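Local atomic coordinates of mitogen activated protein kinase, putative (Leishmania donovani, PDB entry 4QNY), a protein that probably transfers the gamma-phosphate of ATP to serine or threonine of protein substrates, as a mitogen-activated protein kinase that binds an ATP analogue and magnesium. Residues A[16-21]-A[100-105]; A[73-78]-A[82-87]. All blocks are in the same frame, centred on the assembly; numbering follows the deposited sequence.

Interaction 1 of 2, residues A[16-21]-A[100-105]; sequences CRLDDR and HFYIVM
Leu18, in the loop after helix 8-16, is the residue of 16-21 that touches 100-105. CB sets out toward the strand; CG then lies anti to the carbonyl carbon, beside the backbone N (chi1 -60°). A chi2 of 174° extends the chain from CA through CB and CG to CD1, and this branch leads to the ring. Leu18 CD1 comes to 3.5 Å from Tyr102 CD2 and 4.0 Å from Tyr102 CE2, approaching obliquely, with the two side chains crossing at about a right angle. Leu18 CD1 also lies 4.3 Å from His100 NE2, again at a slant to the ring. These two aromatic residues are themselves in contact, CE2 of Tyr102 lying in the plane of the imidazole at its edge, so CD1 sits against a pair of rings. Beyond this strand Leu18 also packs on Leu90 and Pro92. The phenol OH of Tyr102 is hydrogen-bonded to Glu14 of helix 8-16, which adds a polar tie to the apolar one. One residue past Leu18 the chain turns: Asp19 OD1 accepts the backbone N-H of Arg21 at 3.1 Å, from above the carboxylate plane, in an Asx turn leading into strand 22-31. Helix 8-16 and the loop after it thus pack on the five-stranded antiparallel sheet of the kinase N-lobe, on the face turned away from helix 62-77.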
ATOM      1  N   CYS A  16      23.491  15.163  -8.341  1.00 24.57           N
ATOM      2  CA  CYS A  16      24.213  15.763  -9.461  1.00 25.50           C
ATOM      3  C   CYS A  16      25.297  14.834 -10.009  1.00 25.75           C
ATOM      4  O   CYS A  16      25.605  14.863 -11.201  1.00 26.40           O
ATOM      5  CB  CYS A  16      24.832  17.099  -9.045  1.00 31.30           C
ATOM      6  SG  CYS A  16      23.641  18.447  -8.840  1.00 35.25           S
ATOM      7  N   ARG A  17      25.867  14.006  -9.139  1.00 25.38           N
ATOM      8  CA  ARG A  17      26.877  13.039  -9.557  1.00 33.21           C
ATOM      9  C   ARG A  17      26.236  11.860 -10.287  1.00 34.86           C
ATOM     10  O   ARG A  17      26.927  11.037 -10.886  1.00 33.97           O
ATOM     11  CB  ARG A  17      27.685  12.544  -8.354  1.00 38.00           C
ATOM     12  CG  ARG A  17      28.641  13.584  -7.784  1.00 37.76           C
ATOM     13  CD  ARG A  17      29.604  12.974  -6.774  1.00 26.70           C
ATOM     14  NE  ARG A  17      28.950  12.646  -5.510  1.00 37.70           N
ATOM     15  CZ  ARG A  17      28.870  13.476  -4.476  1.00 40.73           C
ATOM     16  NH1 ARG A  17      29.404  14.688  -4.552  1.00 27.09           N
ATOM     17  NH2 ARG A  17      28.257  13.095  -3.363  1.00 34.74           N
ATOM     18  N   LEU A  18      24.911  11.787 -10.230  1.00 34.86           N
ATOM     19  CA  LEU A  18      24.166  10.773 -10.966  1.00 33.12           C
ATOM     20  C   LEU A  18      23.569  11.377 -12.231  1.00 36.84           C
ATOM     21  O   LEU A  18      23.793  10.882 -13.336  1.00 40.13           O
ATOM     22  CB  LEU A  18      23.061  10.173 -10.094  1.00 32.28           C
ATOM     23  CG  LEU A  18      23.509   9.479  -8.810  1.00 41.75           C
ATOM     24  CD1 LEU A  18      22.303   9.058  -7.988  1.00 39.29           C
ATOM     25  CD2 LEU A  18      24.386   8.281  -9.129  1.00 47.71           C
ATOM     26  N   ASP A  19      22.807  12.452 -12.056  1.00 40.00           N
ATOM     27  CA  ASP A  19      22.199  13.157 -13.175  1.00 45.99           C
ATOM     28  C   ASP A  19      21.974  14.621 -12.804  1.00 42.62           C
ATOM     29  O   ASP A  19      21.328  14.925 -11.799  1.00 37.84           O
ATOM     30  CB  ASP A  19      20.879  12.495 -13.580  1.00 44.82           C
ATOM     31  CG  ASP A  19      20.468  12.828 -15.003  1.00 51.28           C
ATOM     32  OD1 ASP A  19      20.754  13.954 -15.463  1.00 47.27           O
ATOM     33  OD2 ASP A  19      19.858  11.961 -15.665  1.00 58.82           O
ATOM     34  N   ASP A  20      22.507  15.521 -13.623  1.00 40.87           N
ATOM     35  CA  ASP A  20      22.454  16.953 -13.345  1.00 41.23           C
ATOM     36  C   ASP A  20      21.055  17.533 -13.557  1.00 36.09           C
ATOM     37  O   ASP A  20      20.804  18.696 -13.242  1.00 34.27           O
ATOM     38  CB  ASP A  20      23.465  17.694 -14.223  1.00 45.50           C
ATOM     39  CG  ASP A  20      24.245  18.744 -13.456  1.00 62.36           C
ATOM     40  OD1 ASP A  20      24.393  18.594 -12.224  1.00 67.78           O
ATOM     41  OD2 ASP A  20      24.713  19.717 -14.084  1.00 70.45           O
ATOM     42  N   ARG A  21      20.152  16.712 -14.088  1.00 35.27           N
ATOM     43  CA  ARG A  21      18.792  17.135 -14.413  1.00 42.53           C
ATOM     44  C   ARG A  21      18.009  17.686 -13.224  1.00 40.34           C
ATOM     45  O   ARG A  21      17.359  18.726 -13.326  1.00 37.74           O
ATOM     46  CB  ARG A  21      18.012  15.964 -15.020  1.00 44.52           C
ATOM     47  CG  ARG A  21      18.274  15.735 -16.497  1.00 54.87           C
ATOM     48  CD  ARG A  21      17.704  14.407 -16.985  1.00 56.30           C
ATOM     49  NE  ARG A  21      16.248  14.337 -16.882  1.00 45.17           N
ATOM     50  CZ  ARG A  21      15.484  13.561 -17.645  1.00 44.67           C
ATOM     51  NH1 ARG A  21      16.036  12.795 -18.576  1.00 36.36           N
ATOM     52  NH2 ARG A  21      14.169  13.554 -17.484  1.00 46.63           N
ATOM     53  N   HIS A 100      23.963   3.170  -2.809  1.00 27.12           N
ATOM     54  CA  HIS A 100      22.717   3.929  -2.809  1.00 28.30           C
ATOM     55  C   HIS A 100      22.247   4.152  -4.241  1.00 21.01           C
ATOM     56  O   HIS A 100      23.035   4.042  -5.179  1.00 21.37           O
ATOM     57  CB  HIS A 100      22.899   5.278  -2.114  1.00 21.60           C
ATOM     58  CG  HIS A 100      23.602   6.294  -2.958  1.00 27.69           C
ATOM     59  ND1 HIS A 100      24.970   6.304  -3.129  1.00 25.47           N
ATOM     60  CD2 HIS A 100      23.124   7.327  -3.692  1.00 27.60           C
ATOM     61  CE1 HIS A 100      25.305   7.302  -3.926  1.00 27.41           C
ATOM     62  NE2 HIS A 100      24.203   7.937  -4.283  1.00 25.02           N
ATOM     63  N   PHE A 101      20.967   4.475  -4.406  1.00 23.31           N
ATOM     64  CA  PHE A 101      20.440   4.863  -5.712  1.00 25.33           C
ATOM     65  C   PHE A 101      19.078   5.537  -5.564  1.00 24.52           C
ATOM     66  O   PHE A 101      18.445   5.451  -4.511  1.00 19.62           O
ATOM     67  CB  PHE A 101      20.350   3.653  -6.651  1.00 26.69           C
ATOM     68  CG  PHE A 101      19.175   2.758  -6.392  1.00 31.52           C
ATOM     69  CD1 PHE A 101      19.224   1.796  -5.399  1.00 37.34           C
ATOM     70  CD2 PHE A 101      18.027   2.861  -7.162  1.00 26.39           C
ATOM     71  CE1 PHE A 101      18.148   0.965  -5.166  1.00 32.90           C
ATOM     72  CE2 PHE A 101      16.949   2.035  -6.934  1.00 22.80           C
ATOM     73  CZ  PHE A 101      17.009   1.084  -5.935  1.00 27.36           C
ATOM     74  N   TYR A 102      18.636   6.209  -6.622  1.00 31.84           N
ATOM     75  CA  TYR A 102      17.408   6.997  -6.574  1.00 31.37           C
ATOM     76  C   TYR A 102      16.307   6.459  -7.482  1.00 26.46           C
ATOM     77  O   TYR A 102      16.557   6.059  -8.620  1.00 33.40           O
ATOM     78  CB  TYR A 102      17.700   8.452  -6.944  1.00 20.10           C
ATOM     79  CG  TYR A 102      18.332   9.254  -5.830  1.00 29.66           C
ATOM     80  CD1 TYR A 102      17.552  10.013  -4.969  1.00 26.29           C
ATOM     81  CD2 TYR A 102      19.707   9.248  -5.637  1.00 20.66           C
ATOM     82  CE1 TYR A 102      18.123  10.747  -3.949  1.00 25.88           C
ATOM     83  CE2 TYR A 102      20.287   9.980  -4.618  1.00 20.98           C
ATOM     84  CZ  TYR A 102      19.490  10.727  -3.777  1.00 25.06           C
ATOM     85  OH  TYR A 102      20.059  11.457  -2.761  1.00 22.91           O
ATOM     86  N   ILE A 103      15.085   6.460  -6.962  1.00 26.49           N
ATOM     87  CA  ILE A 103      13.905   6.115  -7.744  1.00 25.55           C
ATOM     88  C   ILE A 103      13.135   7.384  -8.086  1.00 19.84           C
ATOM     89  O   ILE A 103      12.710   8.117  -7.192  1.00 24.54           O
ATOM     90  CB  ILE A 103      12.983   5.143  -6.985  1.00 21.10           C
ATOM     91  CG1 ILE A 103      13.736   3.860  -6.631  1.00 21.35           C
ATOM     92  CG2 ILE A 103      11.742   4.834  -7.808  1.00 21.86           C
ATOM     93  CD1 ILE A 103      12.991   2.968  -5.664  1.00 18.48           C
ATOM     94  N   VAL A 104      12.962   7.642  -9.377  1.00 19.96           N
ATOM     95  CA  VAL A 104      12.299   8.860  -9.827  1.00 20.43           C
ATOM     96  C   VAL A 104      10.878   8.581 -10.308  1.00 26.92           C
ATOM     97  O   VAL A 104      10.673   7.854 -11.281  1.00 24.07           O
ATOM     98  CB  VAL A 104      13.092   9.542 -10.954  1.00 30.00           C
ATOM     99  CG1 VAL A 104      12.352  10.766 -11.460  1.00 21.84           C
ATOM    100  CG2 VAL A 104      14.483   9.919 -10.464  1.00 21.12           C
ATOM    101  N   MET A 105       9.902   9.167  -9.622  1.00 28.96           N
ATOM    102  CA  MET A 105       8.494   8.940  -9.929  1.00 29.46           C
ATOM    103  C   MET A 105       7.751  10.245 -10.194  1.00 31.09           C
ATOM    104  O   MET A 105       8.256  11.328  -9.896  1.00 33.09           O
ATOM    105  CB  MET A 105       7.813   8.195  -8.780  1.00 25.88           C
ATOM    106  CG  MET A 105       8.561   6.970  -8.291  1.00 33.89           C
ATOM    107  SD  MET A 105       8.067   6.517  -6.619  1.00 38.36           S
ATOM    108  CE  MET A 105       8.643   7.944  -5.700  1.00 61.04           C
TER

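Interaction 2 of 2, residues A[73-78]-A[82-87]; sequences KLLAHF and NIIGLR
Leu75 and Phe78 both carry CG anti to the carbonyl carbon (chi1 -74° for Leu75), whereas Leu86 swings its CG anti to the backbone N (-172°); with these torsions the end of helix 62-77 meets the chain that runs into strand 86-90. Leu75 lies alongside Ile84, the two side chains pointing the same way, and its CD2 methyl rests 3.7 Å from Ile84 CG2 and close to the carbonyl oxygen of that residue. One step along, the CB atoms of Leu75 and Leu86 face each other at 4.1 Å, and the CD2 branch of Leu86 reaches on to Ala76 CB at 3.7 Å. At the other end Ile83 lays its CD1 methyl over one face of the Phe78 ring, 4.2 Å from the ring centroid and 26° off the normal, a CH-pi contact. Both of these residues also pack on Ile141 of helix 124-143, in the C-lobe. No direct hydrogen bond joins the segments, but water 1 sits between them, within hydrogen-bonding distance of both Leu75 O (2.6 Å) and Ile84 O (2.8 Å). Ile84 also touches the bound ATP analogue and packs on Met105. This is the alphaC-beta4 region of a protein kinase, where the C-terminal end of helix C, here 62-77, meets the start of the fourth strand; the places of Leu75 and Leu86 in it are consistent with the two N-lobe members of the regulatory spine.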
ATOM      1  N   LYS A  73      10.897  -3.012 -10.651  1.00 23.56           N
ATOM      2  CA  LYS A  73      10.366  -3.799 -11.758  1.00 26.61           C
ATOM      3  C   LYS A  73       8.857  -3.629 -11.891  1.00 21.18           C
ATOM      4  O   LYS A  73       8.334  -3.496 -12.996  1.00 27.81           O
ATOM      5  CB  LYS A  73      10.708  -5.280 -11.580  1.00 32.19           C
ATOM      6  CG  LYS A  73      12.121  -5.649 -11.999  1.00 33.58           C
ATOM      7  CD  LYS A  73      12.273  -7.159 -12.110  1.00 44.04           C
ATOM      8  CE  LYS A  73      13.520  -7.536 -12.892  1.00 52.40           C
ATOM      9  NZ  LYS A  73      13.577  -9.000 -13.166  1.00 57.92           N
ATOM     10  N   LEU A  74       8.164  -3.629 -10.756  1.00 20.54           N
ATOM     11  CA  LEU A  74       6.714  -3.472 -10.744  1.00 20.67           C
ATOM     12  C   LEU A  74       6.294  -2.075 -11.189  1.00 20.74           C
ATOM     13  O   LEU A  74       5.334  -1.922 -11.942  1.00 22.47           O
ATOM     14  CB  LEU A  74       6.159  -3.768  -9.351  1.00 20.19           C
ATOM     15  CG  LEU A  74       6.136  -5.244  -8.952  1.00 25.62           C
ATOM     16  CD1 LEU A  74       6.023  -5.379  -7.450  1.00 19.98           C
ATOM     17  CD2 LEU A  74       4.988  -5.965  -9.642  1.00 27.01           C
ATOM     18  N   LEU A  75       7.015  -1.059 -10.721  1.00 20.28           N
ATOM     19  CA  LEU A  75       6.726   0.320 -11.104  1.00 23.52           C
ATOM     20  C   LEU A  75       6.865   0.514 -12.610  1.00 26.72           C
ATOM     21  O   LEU A  75       6.070   1.220 -13.231  1.00 31.99           O
ATOM     22  CB  LEU A  75       7.647   1.289 -10.360  1.00 21.05           C
ATOM     23  CG  LEU A  75       7.335   1.524  -8.881  1.00 32.67           C
ATOM     24  CD1 LEU A  75       8.435   2.341  -8.223  1.00 27.46           C
ATOM     25  CD2 LEU A  75       5.987   2.212  -8.723  1.00 19.50           C
ATOM     26  N   ALA A  76       7.874  -0.123 -13.194  1.00 24.99           N
ATOM     27  CA  ALA A  76       8.088  -0.057 -14.634  1.00 28.79           C
ATOM     28  C   ALA A  76       7.089  -0.941 -15.373  1.00 28.83           C
ATOM     29  O   ALA A  76       6.771  -0.697 -16.538  1.00 31.03           O
ATOM     30  CB  ALA A  76       9.511  -0.464 -14.977  1.00 22.64           C
ATOM     31  N   HIS A  77       6.596  -1.965 -14.684  1.00 24.18           N
ATOM     32  CA  HIS A  77       5.667  -2.919 -15.279  1.00 33.29           C
ATOM     33  C   HIS A  77       4.301  -2.298 -15.552  1.00 42.18           C
ATOM     34  O   HIS A  77       3.651  -2.621 -16.545  1.00 46.47           O
ATOM     35  CB  HIS A  77       5.509  -4.142 -14.372  1.00 33.69           C
ATOM     36  CG  HIS A  77       4.549  -5.164 -14.895  1.00 28.67           C
ATOM     37  ND1 HIS A  77       3.225  -5.205 -14.512  1.00 36.11           N
ATOM     38  CD2 HIS A  77       4.719  -6.183 -15.770  1.00 27.93           C
ATOM     39  CE1 HIS A  77       2.622  -6.205 -15.130  1.00 35.21           C
ATOM     40  NE2 HIS A  77       3.507  -6.815 -15.899  1.00 28.45           N
ATOM     41  N   PHE A  78       3.869  -1.405 -14.667  1.00 42.63           N
ATOM     42  CA  PHE A  78       2.551  -0.794 -14.787  1.00 39.40           C
ATOM     43  C   PHE A  78       2.592   0.553 -15.502  1.00 33.35           C
ATOM     44  O   PHE A  78       3.502   1.355 -15.297  1.00 33.17           O
ATOM     45  CB  PHE A  78       1.914  -0.622 -13.405  1.00 29.84           C
ATOM     46  CG  PHE A  78       1.614  -1.918 -12.710  1.00 29.60           C
ATOM     47  CD1 PHE A  78       0.618  -2.758 -13.182  1.00 27.75           C
ATOM     48  CD2 PHE A  78       2.317  -2.291 -11.578  1.00 26.56           C
ATOM     49  CE1 PHE A  78       0.338  -3.950 -12.542  1.00 28.88           C
ATOM     50  CE2 PHE A  78       2.042  -3.482 -10.934  1.00 30.95           C
ATOM     51  CZ  PHE A  78       1.050  -4.312 -11.417  1.00 31.26           C
ATOM     52  N   ASN A  82      -3.953   5.239 -12.187  1.00 25.70           N
ATOM     53  CA  ASN A  82      -4.197   5.040 -10.759  1.00 28.23           C
ATOM     54  C   ASN A  82      -3.073   4.276 -10.069  1.00 29.68           C
ATOM     55  O   ASN A  82      -3.215   3.831  -8.929  1.00 27.49           O
ATOM     56  CB  ASN A  82      -5.531   4.323 -10.543  1.00 25.44           C
ATOM     57  CG  ASN A  82      -6.723   5.179 -10.939  1.00 29.56           C
ATOM     58  OD1 ASN A  82      -7.629   4.720 -11.632  1.00 34.48           O
ATOM     59  ND2 ASN A  82      -6.723   6.433 -10.499  1.00 26.74           N
ATOM     60  N   ILE A  83      -1.954   4.125 -10.770  1.00 28.25           N
ATOM     61  CA  ILE A  83      -0.747   3.543 -10.196  1.00 22.45           C
ATOM     62  C   ILE A  83       0.419   4.487 -10.463  1.00 22.89           C
ATOM     63  O   ILE A  83       0.640   4.890 -11.605  1.00 24.81           O
ATOM     64  CB  ILE A  83      -0.442   2.148 -10.780  1.00 25.62           C
ATOM     65  CG1 ILE A  83      -1.619   1.198 -10.545  1.00 23.19           C
ATOM     66  CG2 ILE A  83       0.831   1.578 -10.171  1.00 21.94           C
ATOM     67  CD1 ILE A  83      -1.459  -0.153 -11.208  1.00 23.10           C
ATOM     68  N   ILE A  84       1.153   4.846  -9.413  1.00 21.46           N
ATOM     69  CA  ILE A  84       2.222   5.833  -9.533  1.00 21.31           C
ATOM     70  C   ILE A  84       3.263   5.391 -10.566  1.00 30.34           C
ATOM     71  O   ILE A  84       3.711   4.241 -10.580  1.00 21.06           O
ATOM     72  CB  ILE A  84       2.896   6.113  -8.162  1.00 22.37           C
ATOM     73  CG1 ILE A  84       3.806   7.340  -8.252  1.00 25.72           C
ATOM     74  CG2 ILE A  84       3.640   4.888  -7.639  1.00 19.93           C
ATOM     75  CD1 ILE A  84       3.052   8.640  -8.441  1.00 21.29           C
ATOM     76  N   GLY A  85       3.614   6.312 -11.458  1.00 30.45           N
ATOM     77  CA  GLY A  85       4.465   5.994 -12.591  1.00 37.43           C
ATOM     78  C   GLY A  85       5.948   6.108 -12.307  1.00 35.60           C
ATOM     79  O   GLY A  85       6.364   6.753 -11.344  1.00 26.99           O
ATOM     80  N   LEU A  86       6.746   5.476 -13.158  1.00 32.65           N
ATOM     81  CA  LEU A  86       8.196   5.511 -13.030  1.00 28.13           C
ATOM     82  C   LEU A  86       8.806   6.383 -14.123  1.00 24.23           C
ATOM     83  O   LEU A  86       8.573   6.153 -15.309  1.00 23.49           O
ATOM     84  CB  LEU A  86       8.772   4.095 -13.097  1.00 29.34           C
ATOM     85  CG  LEU A  86      10.261   3.938 -12.784  1.00 29.31           C
ATOM     86  CD1 LEU A  86      10.533   4.258 -11.324  1.00 27.39           C
ATOM     87  CD2 LEU A  86      10.735   2.535 -13.129  1.00 34.74           C
ATOM     88  N   ARG A  87       9.584   7.385 -13.722  1.00 30.91           N
ATOM     89  CA  ARG A  87      10.196   8.295 -14.686  1.00 34.78           C
ATOM     90  C   ARG A  87      11.665   7.976 -14.944  1.00 30.79           C
ATOM     91  O   ARG A  87      12.144   8.127 -16.068  1.00 38.08           O
ATOM     92  CB  ARG A  87      10.056   9.747 -14.221  1.00 40.16           C
ATOM     93  CG  ARG A  87       9.002  10.539 -14.984  1.00 51.08           C
ATOM     94  CD  ARG A  87       9.412  11.994 -15.156  1.00 51.45           C
ATOM     95  NE  ARG A  87       8.532  12.709 -16.075  1.00 56.31           N
ATOM     96  CZ  ARG A  87       8.775  13.928 -16.549  1.00 63.16           C
ATOM     97  NH1 ARG A  87       9.878  14.572 -16.192  1.00 55.11           N
ATOM     98  NH2 ARG A  87       7.918  14.502 -17.382  1.00 71.44           N
TER
HETATM   99  O   HOH W   1       3.798   2.225 -12.450  1.00 22.00           O

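Strands 86-90 and 101-106, antiparallel neighbours in the N-lobe sheet, connect the two contacts, whose centres are about 17 Å apart. Interaction 2 is the buried one, a larger apolar interface between helix 62-77 and the chain entering strand 86-90, with a water between carbonyls and the nucleotide close by. Interaction 1 is smaller and only partly buried, one leucine methyl against aromatic rings at the periphery. The strands tie the two together: Val104 O is 2.7 Å from Arg87 N, a probable hydrogen bond, and Ile103 CG2 packs on Leu86 CD1. The helix-to-strand pair 73-78/82-87 lies, in sequence, between the two segments of interaction 1.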